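Nucleoporin NUP170 (Chaetomium thermophilum, PDB 5HAX) is a nuclear pore scaffold nucleoporin, probably part of the inner ring, that combines an N-terminal beta-propeller with an alpha-helical region. Local coordinates at residues F93-D96 against N101-L104; D60-H65 against A84-D89; E64-G69 against T73-F78; L77-G82 against E473-T478. All coordinates share one frame; numbering follows the deposited sequence.

Interaction 1 of 4, residues F93-D96 against N101-L104; sequences FLWD and NPEL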
loop_
_atom_site.group_PDB
_atom_site.type_symbol
_atom_site.label_atom_id
_atom_site.label_comp_id
_atom_site.label_asym_id
_atom_site.label_seq_id
_atom_site.Cartn_x
_atom_site.Cartn_y
_atom_site.Cartn_z
ATOM N N PHE A 93 -20.162 -1.858 -19.812
ATOM C CA PHE A 93 -19.540 -3.165 -20.012
ATOM C C PHE A 93 -18.353 -3.317 -19.070
ATOM O O PHE A 93 -17.432 -2.495 -19.096
ATOM C CB PHE A 93 -19.094 -3.340 -21.466
ATOM C CG PHE A 93 -20.224 -3.280 -22.451
ATOM C CD1 PHE A 93 -20.989 -4.404 -22.711
ATOM C CD2 PHE A 93 -20.525 -2.100 -23.109
ATOM C CE1 PHE A 93 -22.034 -4.352 -23.615
ATOM C CE2 PHE A 93 -21.569 -2.041 -24.013
ATOM C CZ PHE A 93 -22.324 -3.170 -24.266
ATOM N N LEU A 94 -18.377 -4.370 -18.255
ATOM C CA LEU A 94 -17.303 -4.711 -17.333
ATOM C C LEU A 94 -16.583 -5.961 -17.820
ATOM O O LEU A 94 -17.167 -6.797 -18.516
ATOM C CB LEU A 94 -17.840 -4.958 -15.918
ATOM C CG LEU A 94 -18.484 -3.808 -15.139
ATOM C CD1 LEU A 94 -19.792 -3.349 -15.770
ATOM C CD2 LEU A 94 -18.724 -4.244 -13.701
ATOM N N TRP A 95 -15.312 -6.097 -17.445
ATOM C CA TRP A 95 -14.565 -7.295 -17.806
ATOM C C TRP A 95 -13.335 -7.431 -16.920
ATOM O O TRP A 95 -12.763 -6.439 -16.463
ATOM C CB TRP A 95 -14.158 -7.278 -19.285
ATOM C CG TRP A 95 -13.013 -6.364 -19.616
ATOM C CD1 TRP A 95 -11.687 -6.690 -19.654
ATOM C CD2 TRP A 95 -13.095 -4.980 -19.976
ATOM N NE1 TRP A 95 -10.939 -5.593 -20.010
ATOM C CE2 TRP A 95 -11.780 -4.530 -20.213
ATOM C CE3 TRP A 95 -14.152 -4.075 -20.119
ATOM C CZ2 TRP A 95 -11.495 -3.219 -20.582
ATOM C CZ3 TRP A 95 -13.865 -2.773 -20.486
ATOM C CH2 TRP A 95 -12.549 -2.358 -20.713
ATOM N N ASP A 96 -12.944 -8.683 -16.687
ATOM C CA ASP A 96 -11.753 -9.016 -15.911
ATOM C C ASP A 96 -10.530 -8.903 -16.816
ATOM O O ASP A 96 -10.343 -9.722 -17.723
ATOM C CB ASP A 96 -11.894 -10.422 -15.332
ATOM C CG ASP A 96 -10.606 -10.948 -14.732
ATOM O OD1 ASP A 96 -9.778 -10.142 -14.260
ATOM O OD2 ASP A 96 -10.425 -12.183 -14.729
ATOM N N ASN A 101 -8.891 -14.064 -22.314
ATOM C CA ASN A 101 -10.003 -13.879 -23.250
ATOM C C ASN A 101 -11.273 -13.632 -22.443
ATOM O O ASN A 101 -12.131 -14.519 -22.324
ATOM C CB ASN A 101 -10.156 -15.089 -24.171
ATOM C CG ASN A 101 -11.222 -14.885 -25.226
ATOM O OD1 ASN A 101 -11.412 -13.775 -25.726
ATOM N ND2 ASN A 101 -11.930 -15.954 -25.567
ATOM N N PRO A 102 -11.430 -12.435 -21.883
ATOM C CA PRO A 102 -12.564 -12.185 -20.985
ATOM C C PRO A 102 -13.894 -12.146 -21.720
ATOM O O PRO A 102 -13.971 -11.811 -22.904
ATOM C CB PRO A 102 -12.243 -10.814 -20.372
ATOM C CG PRO A 102 -10.811 -10.538 -20.713
ATOM C CD PRO A 102 -10.533 -11.274 -21.974
ATOM N N GLU A 103 -14.953 -12.494 -20.989
ATOM C CA GLU A 103 -16.319 -12.258 -21.434
ATOM C C GLU A 103 -16.803 -10.929 -20.867
ATOM O O GLU A 103 -16.475 -10.570 -19.732
ATOM C CB GLU A 103 -17.250 -13.392 -20.994
ATOM C CG GLU A 103 -17.540 -13.442 -19.496
ATOM C CD GLU A 103 -18.587 -14.480 -19.139
ATOM O OE1 GLU A 103 -18.804 -15.411 -19.944
ATOM O OE2 GLU A 103 -19.202 -14.356 -18.058
ATOM N N LEU A 104 -17.582 -10.201 -21.662
ATOM C CA LEU A 104 -18.045 -8.872 -21.283
ATOM C C LEU A 104 -19.335 -8.983 -20.478
ATOM O O LEU A 104 -20.324 -9.553 -20.952
ATOM C CB LEU A 104 -18.262 -8.004 -22.522
ATOM C CG LEU A 104 -17.033 -7.730 -23.390
ATOM C CD1 LEU A 104 -17.422 -6.872 -24.583
ATOM C CD2 LEU A 104 -15.925 -7.058 -22.591
HETATM O O HOH W 1 -14.904 -10.884 -17.410
#

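Interaction 2 of 4, residues D60-H65 against A84-D89; sequences DKVFEH and AWASID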
loop_
_atom_site.group_PDB
_atom_site.type_symbol
_atom_site.label_atom_id
_atom_site.label_comp_id
_atom_site.label_asym_id
_atom_site.label_seq_id
_atom_site.Cartn_x
_atom_site.Cartn_y
_atom_site.Cartn_z
ATOM N N ASP A 60 -11.416 -6.781 -28.094
ATOM C CA ASP A 60 -11.838 -6.248 -29.386
ATOM C C ASP A 60 -13.311 -5.861 -29.385
ATOM O O ASP A 60 -13.693 -4.884 -30.037
ATOM C CB ASP A 60 -11.566 -7.270 -30.492
ATOM C CG ASP A 60 -10.085 -7.453 -30.770
ATOM O OD1 ASP A 60 -9.335 -6.454 -30.713
ATOM O OD2 ASP A 60 -9.670 -8.596 -31.050
ATOM N N LYS A 61 -14.149 -6.609 -28.665
ATOM C CA LYS A 61 -15.570 -6.281 -28.612
ATOM C C LYS A 61 -15.806 -4.911 -27.986
ATOM O O LYS A 61 -16.759 -4.217 -28.357
ATOM C CB LYS A 61 -16.325 -7.362 -27.837
ATOM C CG LYS A 61 -16.614 -8.615 -28.657
ATOM C CD LYS A 61 -16.670 -9.865 -27.786
ATOM C CE LYS A 61 -17.896 -9.886 -26.889
ATOM N NZ LYS A 61 -17.756 -10.886 -25.792
ATOM N N VAL A 62 -14.952 -4.504 -27.043
ATOM C CA VAL A 62 -15.071 -3.169 -26.465
ATOM C C VAL A 62 -14.686 -2.112 -27.493
ATOM O O VAL A 62 -15.269 -1.023 -27.531
ATOM C CB VAL A 62 -14.214 -3.065 -25.189
ATOM C CG1 VAL A 62 -14.296 -1.661 -24.599
ATOM C CG2 VAL A 62 -14.660 -4.098 -24.166
ATOM N N PHE A 63 -13.693 -2.408 -28.336
ATOM C CA PHE A 63 -13.345 -1.487 -29.414
ATOM C C PHE A 63 -14.496 -1.343 -30.403
ATOM O O PHE A 63 -14.748 -0.248 -30.921
ATOM C CB PHE A 63 -12.083 -1.963 -30.134
ATOM C CG PHE A 63 -10.813 -1.728 -29.365
ATOM C CD1 PHE A 63 -10.391 -0.442 -29.074
ATOM C CD2 PHE A 63 -10.029 -2.793 -28.954
ATOM C CE1 PHE A 63 -9.219 -0.222 -28.375
ATOM C CE2 PHE A 63 -8.855 -2.579 -28.255
ATOM C CZ PHE A 63 -8.450 -1.291 -27.967
ATOM N N GLU A 64 -15.207 -2.440 -30.678
ATOM C CA GLU A 64 -16.367 -2.375 -31.563
ATOM C C GLU A 64 -17.439 -1.458 -30.989
ATOM O O GLU A 64 -18.010 -0.624 -31.702
ATOM C CB GLU A 64 -16.931 -3.778 -31.792
ATOM C CG GLU A 64 -16.005 -4.721 -32.542
ATOM C CD GLU A 64 -16.547 -6.137 -32.604
ATOM O OE1 GLU A 64 -15.787 -7.051 -32.991
ATOM O OE2 GLU A 64 -17.733 -6.338 -32.266
ATOM N N HIS A 65 -17.729 -1.602 -29.694
ATOM C CA HIS A 65 -18.712 -0.734 -29.053
ATOM C C HIS A 65 -18.211 0.702 -28.965
ATOM O O HIS A 65 -18.978 1.646 -29.188
ATOM C CB HIS A 65 -19.048 -1.263 -27.658
ATOM C CG HIS A 65 -19.851 -2.528 -27.662
ATOM N ND1 HIS A 65 -21.100 -2.617 -28.238
ATOM C CD2 HIS A 65 -19.589 -3.751 -27.143
ATOM C CE1 HIS A 65 -21.569 -3.842 -28.081
ATOM N NE2 HIS A 65 -20.671 -4.550 -27.420
ATOM N N ALA A 84 -11.939 -3.830 -15.244
ATOM C CA ALA A 84 -12.062 -2.551 -15.925
ATOM C C ALA A 84 -13.478 -2.423 -16.467
ATOM O O ALA A 84 -14.236 -3.396 -16.517
ATOM C CB ALA A 84 -11.033 -2.422 -17.055
ATOM N N TRP A 85 -13.847 -1.207 -16.867
ATOM C CA TRP A 85 -15.176 -0.985 -17.416
ATOM C C TRP A 85 -15.117 0.070 -18.507
ATOM O O TRP A 85 -14.208 0.903 -18.556
ATOM C CB TRP A 85 -16.186 -0.572 -16.337
ATOM C CG TRP A 85 -15.832 0.670 -15.570
ATOM C CD1 TRP A 85 -15.168 0.735 -14.383
ATOM C CD2 TRP A 85 -16.142 2.024 -15.931
ATOM N NE1 TRP A 85 -15.039 2.042 -13.982
ATOM C CE2 TRP A 85 -15.630 2.853 -14.914
ATOM C CE3 TRP A 85 -16.801 2.614 -17.014
ATOM C CZ2 TRP A 85 -15.751 4.240 -14.948
ATOM C CZ3 TRP A 85 -16.921 3.992 -17.045
ATOM C CH2 TRP A 85 -16.399 4.789 -16.018
ATOM N N ALA A 86 -16.111 0.010 -19.390
ATOM C CA ALA A 86 -16.270 0.963 -20.476
ATOM C C ALA A 86 -17.749 1.283 -20.606
ATOM O O ALA A 86 -18.580 0.371 -20.637
ATOM C CB ALA A 86 -15.728 0.404 -21.796
ATOM N N SER A 87 -18.075 2.571 -20.664
ATOM C CA SER A 87 -19.438 3.024 -20.896
ATOM C C SER A 87 -19.542 3.601 -22.301
ATOM O O SER A 87 -18.661 4.345 -22.740
ATOM C CB SER A 87 -19.864 4.070 -19.861
ATOM O OG SER A 87 -19.147 5.282 -20.019
ATOM N N ILE A 88 -20.610 3.236 -23.006
ATOM C CA ILE A 88 -20.903 3.753 -24.341
ATOM C C ILE A 88 -22.335 4.265 -24.307
ATOM O O ILE A 88 -23.281 3.469 -24.255
ATOM C CB ILE A 88 -20.726 2.692 -25.436
ATOM C CG1 ILE A 88 -19.295 2.148 -25.430
ATOM C CG2 ILE A 88 -21.048 3.277 -26.804
ATOM C CD1 ILE A 88 -19.132 0.873 -24.645
ATOM N N ASP A 89 -22.495 5.588 -24.342
ATOM C CA ASP A 89 -23.803 6.221 -24.233
ATOM C C ASP A 89 -24.529 5.719 -22.988
ATOM O O ASP A 89 -24.096 6.000 -21.867
ATOM C CB ASP A 89 -24.623 5.969 -25.502
ATOM C CG ASP A 89 -23.991 6.590 -26.734
ATOM O OD1 ASP A 89 -23.457 7.717 -26.631
ATOM O OD2 ASP A 89 -24.023 5.952 -27.807
#

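Interaction 3 of 4, residues E64-G69 against T73-F78; sequences EHLNAG and TKLGLF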
loop_
_atom_site.group_PDB
_atom_site.type_symbol
_atom_site.label_atom_id
_atom_site.label_comp_id
_atom_site.label_asym_id
_atom_site.label_seq_id
_atom_site.Cartn_x
_atom_site.Cartn_y
_atom_site.Cartn_z
ATOM N N GLU A 64 -15.207 -2.440 -30.678
ATOM C CA GLU A 64 -16.367 -2.375 -31.563
ATOM C C GLU A 64 -17.439 -1.458 -30.989
ATOM O O GLU A 64 -18.010 -0.624 -31.702
ATOM C CB GLU A 64 -16.931 -3.778 -31.792
ATOM C CG GLU A 64 -16.005 -4.721 -32.542
ATOM C CD GLU A 64 -16.547 -6.137 -32.604
ATOM O OE1 GLU A 64 -15.787 -7.051 -32.991
ATOM O OE2 GLU A 64 -17.733 -6.338 -32.266
ATOM N N HIS A 65 -17.729 -1.602 -29.694
ATOM C CA HIS A 65 -18.712 -0.734 -29.053
ATOM C C HIS A 65 -18.211 0.702 -28.965
ATOM O O HIS A 65 -18.978 1.646 -29.188
ATOM C CB HIS A 65 -19.048 -1.263 -27.658
ATOM C CG HIS A 65 -19.851 -2.528 -27.662
ATOM N ND1 HIS A 65 -21.100 -2.617 -28.238
ATOM C CD2 HIS A 65 -19.589 -3.751 -27.143
ATOM C CE1 HIS A 65 -21.569 -3.842 -28.081
ATOM N NE2 HIS A 65 -20.671 -4.550 -27.420
ATOM N N LEU A 66 -16.929 0.889 -28.637
ATOM C CA LEU A 66 -16.392 2.235 -28.463
ATOM C C LEU A 66 -16.452 3.023 -29.765
ATOM O O LEU A 66 -16.889 4.179 -29.784
ATOM C CB LEU A 66 -14.955 2.163 -27.941
ATOM C CG LEU A 66 -14.788 1.908 -26.440
ATOM C CD1 LEU A 66 -13.344 1.561 -26.119
ATOM C CD2 LEU A 66 -15.236 3.118 -25.628
ATOM N N ASN A 67 -16.012 2.414 -30.867
ATOM C CA ASN A 67 -16.106 3.068 -32.165
ATOM C C ASN A 67 -17.537 3.136 -32.679
ATOM O O ASN A 67 -17.795 3.860 -33.647
ATOM C CB ASN A 67 -15.218 2.349 -33.180
ATOM C CG ASN A 67 -13.741 2.573 -32.918
ATOM O OD1 ASN A 67 -13.349 2.985 -31.826
ATOM N ND2 ASN A 67 -12.914 2.306 -33.922
ATOM N N ALA A 68 -18.463 2.402 -32.061
ATOM C CA ALA A 68 -19.888 2.541 -32.320
ATOM C C ALA A 68 -20.537 3.579 -31.412
ATOM O O ALA A 68 -21.764 3.580 -31.259
ATOM C CB ALA A 68 -20.586 1.188 -32.156
ATOM N N GLY A 69 -19.740 4.460 -30.808
ATOM C CA GLY A 69 -20.272 5.456 -29.895
ATOM C C GLY A 69 -20.830 6.644 -30.654
ATOM O O GLY A 69 -20.163 7.211 -31.527
ATOM N N THR A 73 -18.310 8.357 -24.626
ATOM C CA THR A 73 -17.709 7.125 -24.130
ATOM C C THR A 73 -16.790 7.452 -22.959
ATOM O O THR A 73 -16.373 8.598 -22.774
ATOM C CB THR A 73 -16.913 6.390 -25.218
ATOM O OG1 THR A 73 -15.804 7.198 -25.632
ATOM C CG2 THR A 73 -17.795 6.079 -26.419
ATOM N N LYS A 74 -16.464 6.424 -22.173
ATOM C CA LYS A 74 -15.629 6.610 -20.992
ATOM C C LYS A 74 -15.073 5.263 -20.542
ATOM O O LYS A 74 -15.754 4.241 -20.654
ATOM C CB LYS A 74 -16.425 7.261 -19.856
ATOM C CG LYS A 74 -15.573 7.745 -18.699
ATOM C CD LYS A 74 -16.344 8.715 -17.815
ATOM C CE LYS A 74 -15.500 9.205 -16.646
ATOM N NZ LYS A 74 -14.195 9.782 -17.083
ATOM N N LEU A 75 -13.838 5.281 -20.033
ATOM C CA LEU A 75 -13.168 4.106 -19.486
ATOM C C LEU A 75 -12.815 4.342 -18.023
ATOM O O LEU A 75 -12.638 5.485 -17.590
ATOM C CB LEU A 75 -11.885 3.779 -20.264
ATOM C CG LEU A 75 -12.036 3.304 -21.709
ATOM C CD1 LEU A 75 -10.694 3.321 -22.427
ATOM C CD2 LEU A 75 -12.634 1.913 -21.736
ATOM N N GLY A 76 -12.696 3.250 -17.266
ATOM C CA GLY A 76 -12.339 3.338 -15.860
ATOM C C GLY A 76 -11.841 2.013 -15.324
ATOM O O GLY A 76 -11.905 0.979 -15.994
ATOM N N LEU A 77 -11.354 2.060 -14.083
ATOM C CA LEU A 77 -10.678 0.937 -13.444
ATOM C C LEU A 77 -11.363 0.551 -12.140
ATOM O O LEU A 77 -11.760 1.419 -11.355
ATOM C CB LEU A 77 -9.214 1.277 -13.137
ATOM C CG LEU A 77 -8.119 0.567 -13.931
ATOM C CD1 LEU A 77 -6.754 1.042 -13.459
ATOM C CD2 LEU A 77 -8.221 -0.945 -13.811
ATOM N N PHE A 78 -11.484 -0.755 -11.916
ATOM C CA PHE A 78 -11.799 -1.332 -10.608
ATOM C C PHE A 78 -10.601 -2.173 -10.169
ATOM O O PHE A 78 -10.680 -3.403 -10.095
ATOM C CB PHE A 78 -13.089 -2.181 -10.661
ATOM C CG PHE A 78 -14.343 -1.388 -10.926
ATOM C CD1 PHE A 78 -14.423 -0.041 -10.613
ATOM C CD2 PHE A 78 -15.452 -2.004 -11.485
ATOM C CE1 PHE A 78 -15.582 0.675 -10.856
ATOM C CE2 PHE A 78 -16.610 -1.294 -11.731
ATOM C CZ PHE A 78 -16.676 0.047 -11.417
#

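Interaction 4 of 4, residues L77-G82 against E473-T478; sequences LFAEIG and EFAVLT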
loop_
_atom_site.group_PDB
_atom_site.type_symbol
_atom_site.label_atom_id
_atom_site.label_comp_id
_atom_site.label_asym_id
_atom_site.label_seq_id
_atom_site.Cartn_x
_atom_site.Cartn_y
_atom_site.Cartn_z
ATOM N N LEU A 77 -11.354 2.060 -14.083
ATOM C CA LEU A 77 -10.678 0.937 -13.444
ATOM C C LEU A 77 -11.363 0.551 -12.140
ATOM O O LEU A 77 -11.760 1.419 -11.355
ATOM C CB LEU A 77 -9.214 1.277 -13.137
ATOM C CG LEU A 77 -8.119 0.567 -13.931
ATOM C CD1 LEU A 77 -6.754 1.042 -13.459
ATOM C CD2 LEU A 77 -8.221 -0.945 -13.811
ATOM N N PHE A 78 -11.484 -0.755 -11.916
ATOM C CA PHE A 78 -11.799 -1.332 -10.608
ATOM C C PHE A 78 -10.601 -2.173 -10.169
ATOM O O PHE A 78 -10.680 -3.403 -10.095
ATOM C CB PHE A 78 -13.089 -2.181 -10.661
ATOM C CG PHE A 78 -14.343 -1.388 -10.926
ATOM C CD1 PHE A 78 -14.423 -0.041 -10.613
ATOM C CD2 PHE A 78 -15.452 -2.004 -11.485
ATOM C CE1 PHE A 78 -15.582 0.675 -10.856
ATOM C CE2 PHE A 78 -16.610 -1.294 -11.731
ATOM C CZ PHE A 78 -16.676 0.047 -11.417
ATOM N N ALA A 79 -9.488 -1.499 -9.873
ATOM C CA ALA A 79 -8.231 -2.193 -9.607
ATOM C C ALA A 79 -8.300 -3.092 -8.379
ATOM O O ALA A 79 -7.510 -4.038 -8.277
ATOM C CB ALA A 79 -7.102 -1.175 -9.435
ATOM N N GLU A 80 -9.218 -2.822 -7.447
ATOM C CA GLU A 80 -9.296 -3.618 -6.225
ATOM C C GLU A 80 -9.666 -5.068 -6.515
ATOM O O GLU A 80 -9.304 -5.966 -5.745
ATOM C CB GLU A 80 -10.317 -3.001 -5.268
ATOM C CG GLU A 80 -10.368 -3.652 -3.891
ATOM C CD GLU A 80 -11.612 -3.270 -3.112
ATOM O OE1 GLU A 80 -12.079 -2.120 -3.258
ATOM O OE2 GLU A 80 -12.128 -4.127 -2.362
ATOM N N ILE A 81 -10.378 -5.316 -7.615
ATOM C CA ILE A 81 -10.872 -6.639 -7.969
ATOM C C ILE A 81 -10.395 -7.074 -9.349
ATOM O O ILE A 81 -10.852 -8.093 -9.865
ATOM C CB ILE A 81 -12.410 -6.695 -7.887
ATOM C CG1 ILE A 81 -13.027 -5.625 -8.794
ATOM C CG2 ILE A 81 -12.865 -6.500 -6.448
ATOM C CD1 ILE A 81 -14.522 -5.760 -8.977
ATOM N N GLY A 82 -9.487 -6.317 -9.960
ATOM C CA GLY A 82 -8.936 -6.706 -11.244
ATOM C C GLY A 82 -9.887 -6.556 -12.410
ATOM O O GLY A 82 -9.767 -7.294 -13.393
ATOM N N GLU A 473 1.569 -3.614 -6.519
ATOM C CA GLU A 473 1.358 -3.622 -7.957
ATOM C C GLU A 473 0.260 -2.628 -8.299
ATOM O O GLU A 473 -0.695 -2.447 -7.536
ATOM C CB GLU A 473 0.992 -5.023 -8.475
ATOM C CG GLU A 473 2.113 -6.040 -8.318
ATOM C CD GLU A 473 1.849 -7.337 -9.059
ATOM O OE1 GLU A 473 0.772 -7.476 -9.675
ATOM O OE2 GLU A 473 2.732 -8.220 -9.026
ATOM N N PHE A 474 0.404 -1.985 -9.455
ATOM C CA PHE A 474 -0.467 -0.887 -9.856
ATOM C C PHE A 474 -0.911 -1.090 -11.295
ATOM O O PHE A 474 -0.082 -1.343 -12.175
ATOM C CB PHE A 474 0.252 0.455 -9.702
ATOM C CG PHE A 474 0.951 0.607 -8.386
ATOM C CD1 PHE A 474 0.317 1.211 -7.313
ATOM C CD2 PHE A 474 2.238 0.124 -8.216
ATOM C CE1 PHE A 474 0.959 1.341 -6.097
ATOM C CE2 PHE A 474 2.882 0.250 -7.003
ATOM C CZ PHE A 474 2.240 0.860 -5.942
ATOM N N ALA A 475 -2.217 -0.987 -11.523
ATOM C CA ALA A 475 -2.792 -1.121 -12.854
ATOM C C ALA A 475 -2.887 0.258 -13.495
ATOM O O ALA A 475 -3.580 1.139 -12.975
ATOM C CB ALA A 475 -4.169 -1.779 -12.779
ATOM N N VAL A 476 -2.195 0.439 -14.617
ATOM C CA VAL A 476 -2.189 1.694 -15.361
ATOM C C VAL A 476 -3.123 1.498 -16.551
ATOM O O VAL A 476 -2.774 0.824 -17.525
ATOM C CB VAL A 476 -0.777 2.085 -15.808
ATOM C CG1 VAL A 476 -0.805 3.397 -16.591
ATOM C CG2 VAL A 476 0.146 2.197 -14.610
ATOM N N LEU A 477 -4.313 2.091 -16.477
ATOM C CA LEU A 477 -5.281 1.996 -17.562
ATOM C C LEU A 477 -4.992 3.060 -18.611
ATOM O O LEU A 477 -4.914 4.250 -18.291
ATOM C CB LEU A 477 -6.701 2.159 -17.025
ATOM C CG LEU A 477 -7.828 2.238 -18.063
ATOM C CD1 LEU A 477 -7.984 0.916 -18.799
ATOM C CD2 LEU A 477 -9.135 2.648 -17.401
ATOM N N THR A 478 -4.831 2.628 -19.857
ATOM C CA THR A 478 -4.727 3.517 -21.007
ATOM C C THR A 478 -5.893 3.248 -21.952
ATOM O O THR A 478 -6.740 2.383 -21.706
ATOM C CB THR A 478 -3.394 3.333 -21.740
ATOM O OG1 THR A 478 -3.400 2.092 -22.456
ATOM C CG2 THR A 478 -2.225 3.357 -20.765
#

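Interaction 1 of 4, residues F93-D96 against N101-L104
L104 and P102 close over W95 from the 101-104 loop, and these three residues supply most of the buried surface. L104 reaches in with one branch: its CD2 methyl comes to 3.8 Å from W95 CB, so the touch falls at the root of the tryptophan side chain, with the methyl set obliquely to the ring. P102 meets the same side chain further out, its CG lying 4.1 Å from W95 CD1 at the five-membered part of the indole. The proline ring is also pressed against main chain, P102 CG being 3.1 Å from the carbonyl O of D96, a tight van der Waals approach. In W95, CG stands between the backbone N and the carbonyl carbon (chi1 76°), which turns the indole back from the loop toward P59 and V62 and leaves CB and CD1 to face P102 and L104. The loop joins the third strand of a four-stranded propeller blade, 91-96, to its fourth, 105-107, at one edge. Regular pairing takes over just beyond it, where L94 is hydrogen-bonded to I105. At L104 itself the backbones meet through a CA-H...O contact, with L104 CA 3.6 Å from L94 O and an angle of 138° at the hydrogen. One step along, a water spans the gap: it accepts from D96 N at 3.0 Å and donates to E103 O at 2.8 Å. The carboxylate of D96 is turned to other partners, OD1 to the hydroxyl of T98 and OD2, weakly, to that of S157, while L104 also packs on K61 and V62 of helix 60-67.

Interaction 2 of 4, residues D60-H65 against A84-D89
The imidazole of H65 is stacked on the ring of F93, a residue of the next strand, so the flat end of this side chain leads away from strand 83-88 and only its root meets I88. The other two rings point elsewhere: F63 has D60 CA in plane at its edge, within the same helix, and W85 has S87 N in plane at its edge and meets the ring of F78 at about 40°. Contact between helix and strand is therefore made by aliphatic groups. H65 CB lies 3.7 Å from I88 CD1, and the isoleucine closes on the helix backbone as well, with CG2 3.6 Å and CG1 3.8 Å from H65 O. The second torsion of I88, 96°, is off the staggered values; it places CD1 against H65 CB while the two inner carbons stay beside the carbonyl oxygen. One helical turn earlier, V62 CG1 meets A86 CB at 3.8 Å. That methyl is anti to the backbone N of V62 (chi1 178°), which sends it to the strand and leaves CG2 for L104. A86 offers a single methyl here, within a patch that also includes W95 and L75. W85 projects from the other face of the strand, toward V117 of strand 114-120. One face of the sheet thus carries the short helix 60-67 and the other packs on the following sheet, a layering that places this contact at the flank of a blade in the beta-propeller of the Nup133 N-terminal-like family.

Interaction 3 of 4, residues E64-G69 against T73-F78
L66 and T73 form the close-packed part of this contact, with one leucine methyl doing the work. L66 CD2 lies 3.7 Å from T73 CB, the point where the threonine branches, and 4.0 Å from its CG2. The hydroxyl of T73 offers only a van der Waals neighbour to the leucine, OG1 being 4.1 Å from L66 CD2. With CG2 of T73 anti to its carbonyl carbon, OG1 at chi1 64° takes the position between the backbone N and the carbonyl carbon, and the methyl faces the helix end, 4.0 Å from L66 O. From helix 60-67 a short connection leads into 73-78, the first strand of a propeller blade. Packing slackens away from this pair. The second methyl of the leucine, L66 CD1, barely meets L75 CD2 at 4.5 Å; L75 also packs on A86, through the same CD2, and on L477. Toward solvent, the partly exposed G69 has its CA 4.3 Å from T73 CG2, and the turn between helix and glycine is tied by its own backbone, G69 N donating to L66 O at 3.0 Å.

Interaction 4 of 4, residues L77-G82 against E473-T478
L77 pushes one methyl into the hollow that A475 and L477 form on the facing strand. The methyl, L77 CD1, settles 3.7 Å from L477 CB and 3.9 Å from A475 CB, and at the floor of the hollow it comes to 3.2 Å from A475 O. This last approach is short for carbon and oxygen, and chi1 of L77, -111°, is well off a staggered value, so the methyl appears to fit under some strain. The two leucines run alongside each other, pointing opposite ways: while CD1 of L77 passes beside the root of L477, CD2 of L477 reaches back to 4.0 Å from L77 N. L477 has its CG anti to the backbone N (chi1 173°), which, with chi2, lays that methyl along the flank of L77. A475 presents only a methyl, and L77 CD1 lies against it. A79 adds a lighter touch, its CB 4.5 Å from A475 CB, at the start of the turn that leads to strand 83-88; I81 N bonded to F78 O at 3.1 Å closes that turn. Y97 packs on both L77 and A475. Strand 473-478 lies between strands 440-445 and 481-487 of its own sheet, so the contact joins the blade opened by strand 73-78 to the neighbouring blade, which the early strand 50-57 completes.

Interactions 1 to 3 gather round one blade, whereas interaction 4 fastens its first strand to the neighbouring blade across some 390 residues. Helix 60-67 serves both interaction 2 and interaction 3, whose centres lie about 4 Å apart, and L104 of interaction 1 packs on the same helix. Strand 73-78 in turn links interactions 3 and 4. Burial differs: interactions 2 and 4 are buried contacts of aliphatic groups against each other and against backbone carbonyls, interaction 3 is a surface contact at the helix end, and interaction 1 is partly buried. Interaction 1 alone has a bridging water between its segments. Backbone pairing of strands 73-78, 83-88 and 91-96 ties the first three into one sheet.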